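Local coordinates for NIF3-related protein (Bacillus cereus, PDB 2GX8) that is of unknown function but binds two zinc ions in the dimetal site of the Nif3 family and carries a regulatory domain, at residues S26-L37 / L371-V382. Residues are numbered along the deposited sequence; the frame is centred on the assembly and turned at random.
Sequences SKIPNGHEIISL and LQEKVDAKKLNV
Leu37 and Leu380 meet tip to tip where the first helix of the chain packs beside a Schellman motif that ends helix 362-377. In that motif Lys379 takes positive phi (58°) and turns the chain out of the helix, so that Leu380 comes round against Pro29 and Leu37. The forked end of Leu380 is the bump that fills the hollow: its CD1 touches Leu37 CD1 at 4.0 Å, while CD2 rests on Pro29 CB at 3.8 Å. Proline, short and rigid, makes a firm wall here just before the helix starts. Leu37 has CG anti to its own carbonyl carbon (chi1 -74°), which sets CD1 in the corner formed by Leu380 and Lys378 and lays CD2 along the straight aliphatic chain of Lys378, whose CD is 3.8 Å from Leu37 CD2. Deeper in, Ile34 CD1 reaches Val382 CG2 at 3.9 Å, and both residues also touch Val67 of strand 66-70, so beta-branched groups line the side toward the sheet. Toward solvent the contact turns polar. Lys27 runs extended alongside Leu380, its CD against Leu380 CD2, and its NZ forms a salt bridge with Glu33. At the N-terminal end of the segment Ser26 OG donates to Lys379 O from above the carbonyl plane. Next to it the backbones are pinned together: Asn381 N gives its hydrogen to Lys27 O at 2.8 Å, with an N-H...O angle of 166°.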
ATOM      1  N   SER C  26     -20.691 -38.438  36.408  1.00 88.11           N
ATOM      2  CA  SER C  26     -19.885 -37.355  35.771  1.00 87.55           C
ATOM      3  C   SER C  26     -19.017 -37.873  34.624  1.00 86.61           C
ATOM      4  O   SER C  26     -18.425 -38.956  34.706  1.00 87.14           O
ATOM      5  CB  SER C  26     -19.022 -36.612  36.807  1.00 88.04           C
ATOM      6  OG  SER C  26     -19.814 -35.741  37.610  1.00 89.26           O
ATOM      7  N   LYS C  27     -18.970 -37.072  33.562  1.00 84.37           N
ATOM      8  CA  LYS C  27     -18.199 -37.335  32.350  1.00 81.98           C
ATOM      9  C   LYS C  27     -16.926 -36.457  32.295  1.00 80.72           C
ATOM     10  O   LYS C  27     -16.965 -35.268  32.661  1.00 80.94           O
ATOM     11  CB  LYS C  27     -19.085 -37.013  31.133  1.00 81.55           C
ATOM     12  CG  LYS C  27     -18.352 -36.872  29.800  1.00 78.88           C
ATOM     13  CD  LYS C  27     -19.228 -36.177  28.788  1.00 73.21           C
ATOM     14  CE  LYS C  27     -18.512 -36.001  27.479  1.00 69.88           C
ATOM     15  NZ  LYS C  27     -19.433 -35.378  26.501  1.00 65.48           N
ATOM     16  N   ILE C  28     -15.809 -37.045  31.849  1.00 77.65           N
ATOM     17  CA  ILE C  28     -14.575 -36.288  31.630  1.00 74.34           C
ATOM     18  C   ILE C  28     -14.684 -35.788  30.192  1.00 71.85           C
ATOM     19  O   ILE C  28     -14.758 -36.587  29.251  1.00 71.67           O
ATOM     20  CB  ILE C  28     -13.293 -37.130  31.805  1.00 74.60           C
ATOM     21  CG1 ILE C  28     -13.230 -37.757  33.203  1.00 74.79           C
ATOM     22  CG2 ILE C  28     -12.063 -36.274  31.574  1.00 73.66           C
ATOM     23  CD1 ILE C  28     -11.983 -38.595  33.449  1.00 74.45           C
ATOM     24  N   PRO C  29     -14.717 -34.461  30.020  1.00 69.35           N
ATOM     25  CA  PRO C  29     -14.895 -33.856  28.713  1.00 67.40           C
ATOM     26  C   PRO C  29     -13.603 -33.736  27.951  1.00 65.29           C
ATOM     27  O   PRO C  29     -12.531 -33.927  28.518  1.00 64.87           O
ATOM     28  CB  PRO C  29     -15.346 -32.446  29.067  1.00 67.68           C
ATOM     29  CG  PRO C  29     -14.589 -32.152  30.295  1.00 68.41           C
ATOM     30  CD  PRO C  29     -14.580 -33.441  31.074  1.00 68.90           C
ATOM     31  N   ASN C  30     -13.711 -33.423  26.668  1.00 63.06           N
ATOM     32  CA  ASN C  30     -12.530 -33.174  25.884  1.00 61.30           C
ATOM     33  C   ASN C  30     -12.323 -31.660  25.814  1.00 59.86           C
ATOM     34  O   ASN C  30     -13.163 -30.899  26.291  1.00 59.51           O
ATOM     35  CB  ASN C  30     -12.585 -33.875  24.516  1.00 61.54           C
ATOM     36  CG  ASN C  30     -13.593 -33.270  23.568  1.00 61.51           C
ATOM     37  OD1 ASN C  30     -14.003 -32.129  23.712  1.00 63.58           O
ATOM     38  ND2 ASN C  30     -13.965 -34.030  22.560  1.00 60.30           N
ATOM     39  N   GLY C  31     -11.213 -31.215  25.246  1.00 58.90           N
ATOM     40  CA  GLY C  31     -10.942 -29.782  25.152  1.00 56.89           C
ATOM     41  C   GLY C  31     -12.010 -28.995  24.411  1.00 56.60           C
ATOM     42  O   GLY C  31     -12.376 -27.890  24.845  1.00 55.22           O
ATOM     43  N   HIS C  32     -12.538 -29.582  23.328  1.00 56.40           N
ATOM     44  CA  HIS C  32     -13.532 -28.925  22.472  1.00 56.89           C
ATOM     45  C   HIS C  32     -14.792 -28.511  23.189  1.00 57.86           C
ATOM     46  O   HIS C  32     -15.344 -27.445  22.917  1.00 58.98           O
ATOM     47  CB  HIS C  32     -13.943 -29.806  21.304  1.00 56.77           C
ATOM     48  CG  HIS C  32     -12.866 -30.035  20.299  1.00 56.25           C
ATOM     49  ND1 HIS C  32     -12.225 -29.003  19.653  1.00 55.01           N
ATOM     50  CD2 HIS C  32     -12.386 -31.179  19.759  1.00 55.72           C
ATOM     51  CE1 HIS C  32     -11.349 -29.503  18.797  1.00 58.21           C
ATOM     52  NE2 HIS C  32     -11.436 -30.821  18.834  1.00 57.16           N
ATOM     53  N   GLU C  33     -15.243 -29.377  24.087  1.00 57.93           N
ATOM     54  CA  GLU C  33     -16.434 -29.165  24.875  1.00 58.22           C
ATOM     55  C   GLU C  33     -16.219 -28.009  25.815  1.00 57.69           C
ATOM     56  O   GLU C  33     -17.038 -27.095  25.870  1.00 59.22           O
ATOM     57  CB  GLU C  33     -16.740 -30.418  25.667  1.00 57.97           C
ATOM     58  CG  GLU C  33     -16.954 -31.619  24.764  1.00 62.29           C
ATOM     59  CD  GLU C  33     -17.392 -32.865  25.525  1.00 62.48           C
ATOM     60  OE1 GLU C  33     -18.017 -32.711  26.629  1.00 62.21           O
ATOM     61  OE2 GLU C  33     -17.123 -33.988  25.005  1.00 66.00           O
ATOM     62  N   ILE C  34     -15.121 -28.052  26.557  1.00 56.18           N
ATOM     63  CA  ILE C  34     -14.772 -26.965  27.478  1.00 55.58           C
ATOM     64  C   ILE C  34     -14.707 -25.640  26.744  1.00 54.30           C
ATOM     65  O   ILE C  34     -15.358 -24.678  27.120  1.00 54.80           O
ATOM     66  CB  ILE C  34     -13.447 -27.275  28.179  1.00 55.64           C
ATOM     67  CG1 ILE C  34     -13.652 -28.557  28.998  1.00 58.96           C
ATOM     68  CG2 ILE C  34     -12.987 -26.101  29.046  1.00 54.71           C
ATOM     69  CD1 ILE C  34     -12.432 -29.085  29.652  1.00 60.89           C
ATOM     70  N   ILE C  35     -13.929 -25.616  25.674  1.00 53.77           N
ATOM     71  CA  ILE C  35     -13.765 -24.439  24.835  1.00 52.54           C
ATOM     72  C   ILE C  35     -15.104 -23.965  24.296  1.00 52.96           C
ATOM     73  O   ILE C  35     -15.383 -22.772  24.296  1.00 54.44           O
ATOM     74  CB  ILE C  35     -12.734 -24.731  23.715  1.00 51.76           C
ATOM     75  CG1 ILE C  35     -11.351 -24.817  24.348  1.00 51.32           C
ATOM     76  CG2 ILE C  35     -12.761 -23.699  22.616  1.00 49.68           C
ATOM     77  CD1 ILE C  35     -11.043 -23.655  25.255  1.00 51.48           C
ATOM     78  N   SER C  36     -15.952 -24.905  23.896  1.00 53.36           N
ATOM     79  CA  SER C  36     -17.268 -24.567  23.379  1.00 53.14           C
ATOM     80  C   SER C  36     -18.132 -23.899  24.458  1.00 53.09           C
ATOM     81  O   SER C  36     -18.970 -23.065  24.144  1.00 52.89           O
ATOM     82  CB  SER C  36     -17.963 -25.798  22.816  1.00 52.90           C
ATOM     83  OG  SER C  36     -19.042 -25.408  22.009  1.00 51.22           O
ATOM     84  N   LEU C  37     -17.910 -24.259  25.719  1.00 53.69           N
ATOM     85  CA  LEU C  37     -18.630 -23.646  26.840  1.00 54.35           C
ATOM     86  C   LEU C  37     -18.024 -22.312  27.253  1.00 55.24           C
ATOM     87  O   LEU C  37     -18.700 -21.490  27.873  1.00 57.61           O
ATOM     88  CB  LEU C  37     -18.675 -24.574  28.054  1.00 54.07           C
ATOM     89  CG  LEU C  37     -19.627 -25.776  27.972  1.00 55.28           C
ATOM     90  CD1 LEU C  37     -19.514 -26.636  29.220  1.00 54.29           C
ATOM     91  CD2 LEU C  37     -21.074 -25.310  27.791  1.00 55.54           C
ATOM     92  N   LEU C 371     -16.383 -20.010  34.378  1.00 59.94           N
ATOM     93  CA  LEU C 371     -16.196 -21.304  33.717  1.00 58.51           C
ATOM     94  C   LEU C 371     -16.482 -22.506  34.618  1.00 58.56           C
ATOM     95  O   LEU C 371     -17.109 -23.459  34.171  1.00 59.35           O
ATOM     96  CB  LEU C 371     -14.819 -21.421  33.040  1.00 58.28           C
ATOM     97  CG  LEU C 371     -14.629 -22.616  32.086  1.00 57.68           C
ATOM     98  CD1 LEU C 371     -15.609 -22.545  30.904  1.00 55.86           C
ATOM     99  CD2 LEU C 371     -13.194 -22.759  31.587  1.00 55.50           C
ATOM    100  N   GLN C 372     -16.041 -22.474  35.875  1.00 58.65           N
ATOM    101  CA  GLN C 372     -16.342 -23.574  36.799  1.00 59.16           C
ATOM    102  C   GLN C 372     -17.860 -23.750  36.899  1.00 59.63           C
ATOM    103  O   GLN C 372     -18.370 -24.860  36.918  1.00 60.92           O
ATOM    104  CB  GLN C 372     -15.796 -23.285  38.191  1.00 58.64           C
ATOM    105  CG  GLN C 372     -15.854 -24.468  39.131  1.00 60.78           C
ATOM    106  CD  GLN C 372     -14.835 -25.542  38.789  1.00 62.37           C
ATOM    107  OE1 GLN C 372     -15.198 -26.645  38.372  1.00 62.59           O
ATOM    108  NE2 GLN C 372     -13.551 -25.215  38.937  1.00 61.05           N
ATOM    109  N   GLU C 373     -18.570 -22.631  36.956  1.00 59.86           N
ATOM    110  CA  GLU C 373     -20.025 -22.574  37.051  1.00 59.27           C
ATOM    111  C   GLU C 373     -20.699 -23.285  35.858  1.00 59.03           C
ATOM    112  O   GLU C 373     -21.657 -24.044  36.046  1.00 58.84           O
ATOM    113  CB  GLU C 373     -20.411 -21.093  37.132  1.00 59.43           C
ATOM    114  CG  GLU C 373     -21.777 -20.722  37.652  1.00 60.46           C
ATOM    115  CD  GLU C 373     -21.892 -19.219  37.964  1.00 61.13           C
ATOM    116  OE1 GLU C 373     -20.857 -18.527  38.144  1.00 62.39           O
ATOM    117  OE2 GLU C 373     -23.037 -18.732  38.046  1.00 65.01           O
ATOM    118  N   LYS C 374     -20.185 -23.063  34.645  1.00 58.38           N
ATOM    119  CA  LYS C 374     -20.725 -23.686  33.423  1.00 58.24           C
ATOM    120  C   LYS C 374     -20.451 -25.186  33.347  1.00 58.51           C
ATOM    121  O   LYS C 374     -21.300 -25.954  32.904  1.00 58.28           O
ATOM    122  CB  LYS C 374     -20.142 -23.033  32.162  1.00 57.93           C
ATOM    123  CG  LYS C 374     -20.389 -21.524  32.006  1.00 58.27           C
ATOM    124  CD  LYS C 374     -21.811 -21.150  31.569  1.00 56.78           C
ATOM    125  CE  LYS C 374     -22.065 -21.582  30.135  1.00 56.50           C
ATOM    126  NZ  LYS C 374     -23.336 -21.030  29.614  1.00 57.84           N
ATOM    127  N   VAL C 375     -19.256 -25.596  33.761  1.00 59.22           N
ATOM    128  CA  VAL C 375     -18.890 -27.007  33.701  1.00 59.26           C
ATOM    129  C   VAL C 375     -19.582 -27.783  34.809  1.00 59.78           C
ATOM    130  O   VAL C 375     -19.729 -29.005  34.711  1.00 60.37           O
ATOM    131  CB  VAL C 375     -17.325 -27.261  33.675  1.00 59.56           C
ATOM    132  CG1 VAL C 375     -16.665 -26.373  32.643  1.00 58.23           C
ATOM    133  CG2 VAL C 375     -16.658 -27.052  35.034  1.00 58.82           C
ATOM    134  N   ASP C 376     -20.014 -27.079  35.856  1.00 59.86           N
ATOM    135  CA  ASP C 376     -20.740 -27.728  36.953  1.00 60.09           C
ATOM    136  C   ASP C 376     -22.207 -27.882  36.579  1.00 59.79           C
ATOM    137  O   ASP C 376     -22.843 -28.884  36.928  1.00 59.75           O
ATOM    138  CB  ASP C 376     -20.565 -26.985  38.282  1.00 60.24           C
ATOM    139  CG  ASP C 376     -19.119 -26.991  38.765  1.00 62.43           C
ATOM    140  OD1 ASP C 376     -18.282 -27.670  38.127  1.00 63.41           O
ATOM    141  OD2 ASP C 376     -18.805 -26.300  39.762  1.00 65.45           O
ATOM    142  N   ALA C 377     -22.722 -26.898  35.842  1.00 59.38           N
ATOM    143  CA  ALA C 377     -24.099 -26.928  35.353  1.00 59.65           C
ATOM    144  C   ALA C 377     -24.292 -28.078  34.350  1.00 59.49           C
ATOM    145  O   ALA C 377     -25.407 -28.579  34.167  1.00 59.93           O
ATOM    146  CB  ALA C 377     -24.481 -25.577  34.721  1.00 59.16           C
ATOM    147  N   LYS C 378     -23.199 -28.510  33.721  1.00 59.28           N
ATOM    148  CA  LYS C 378     -23.268 -29.590  32.736  1.00 58.85           C
ATOM    149  C   LYS C 378     -22.621 -30.912  33.156  1.00 57.65           C
ATOM    150  O   LYS C 378     -22.174 -31.681  32.310  1.00 57.31           O
ATOM    151  CB  LYS C 378     -22.814 -29.105  31.354  1.00 59.52           C
ATOM    152  CG  LYS C 378     -23.837 -28.160  30.758  1.00 62.34           C
ATOM    153  CD  LYS C 378     -23.523 -27.684  29.364  1.00 65.44           C
ATOM    154  CE  LYS C 378     -24.691 -26.829  28.882  1.00 67.99           C
ATOM    155  NZ  LYS C 378     -24.493 -26.286  27.519  1.00 70.36           N
ATOM    156  N   LYS C 379     -22.586 -31.150  34.467  1.00 56.97           N
ATOM    157  CA  LYS C 379     -22.121 -32.408  35.075  1.00 56.82           C
ATOM    158  C   LYS C 379     -20.700 -32.843  34.740  1.00 56.03           C
ATOM    159  O   LYS C 379     -20.328 -33.980  35.042  1.00 55.93           O
ATOM    160  CB  LYS C 379     -23.057 -33.583  34.704  1.00 57.24           C
ATOM    161  CG  LYS C 379     -24.595 -33.407  34.849  1.00 58.80           C
ATOM    162  CD  LYS C 379     -25.149 -33.313  36.286  1.00 60.84           C
ATOM    163  CE  LYS C 379     -25.155 -31.880  36.853  1.00 61.19           C
ATOM    164  NZ  LYS C 379     -25.872 -31.778  38.166  1.00 59.41           N
ATOM    165  N   LEU C 380     -19.922 -31.951  34.125  1.00 54.62           N
ATOM    166  CA  LEU C 380     -18.552 -32.247  33.687  1.00 53.25           C
ATOM    167  C   LEU C 380     -17.551 -32.345  34.811  1.00 53.02           C
ATOM    168  O   LEU C 380     -17.550 -31.543  35.744  1.00 53.50           O
ATOM    169  CB  LEU C 380     -18.070 -31.224  32.659  1.00 52.37           C
ATOM    170  CG  LEU C 380     -18.806 -31.296  31.330  1.00 51.19           C
ATOM    171  CD1 LEU C 380     -18.251 -30.280  30.363  1.00 49.43           C
ATOM    172  CD2 LEU C 380     -18.696 -32.707  30.760  1.00 48.17           C
ATOM    173  N   ASN C 381     -16.681 -33.331  34.696  1.00 52.75           N
ATOM    174  CA  ASN C 381     -15.691 -33.595  35.713  1.00 53.13           C
ATOM    175  C   ASN C 381     -14.378 -32.875  35.388  1.00 53.00           C
ATOM    176  O   ASN C 381     -13.397 -33.501  34.969  1.00 53.06           O
ATOM    177  CB  ASN C 381     -15.499 -35.109  35.839  1.00 53.40           C
ATOM    178  CG  ASN C 381     -14.649 -35.499  37.029  1.00 54.98           C
ATOM    179  OD1 ASN C 381     -14.077 -34.649  37.705  1.00 56.51           O
ATOM    180  ND2 ASN C 381     -14.569 -36.801  37.295  1.00 56.91           N
ATOM    181  N   VAL C 382     -14.390 -31.551  35.571  1.00 52.58           N
ATOM    182  CA  VAL C 382     -13.221 -30.699  35.329  1.00 52.87           C
ATOM    183  C   VAL C 382     -13.047 -29.716  36.475  1.00 52.88           C
ATOM    184  O   VAL C 382     -14.012 -29.117  36.942  1.00 52.82           O
ATOM    185  CB  VAL C 382     -13.331 -29.795  34.061  1.00 52.84           C
ATOM    186  CG1 VAL C 382     -11.940 -29.373  33.624  1.00 51.31           C
ATOM    187  CG2 VAL C 382     -13.979 -30.488  32.913  1.00 52.48           C
TER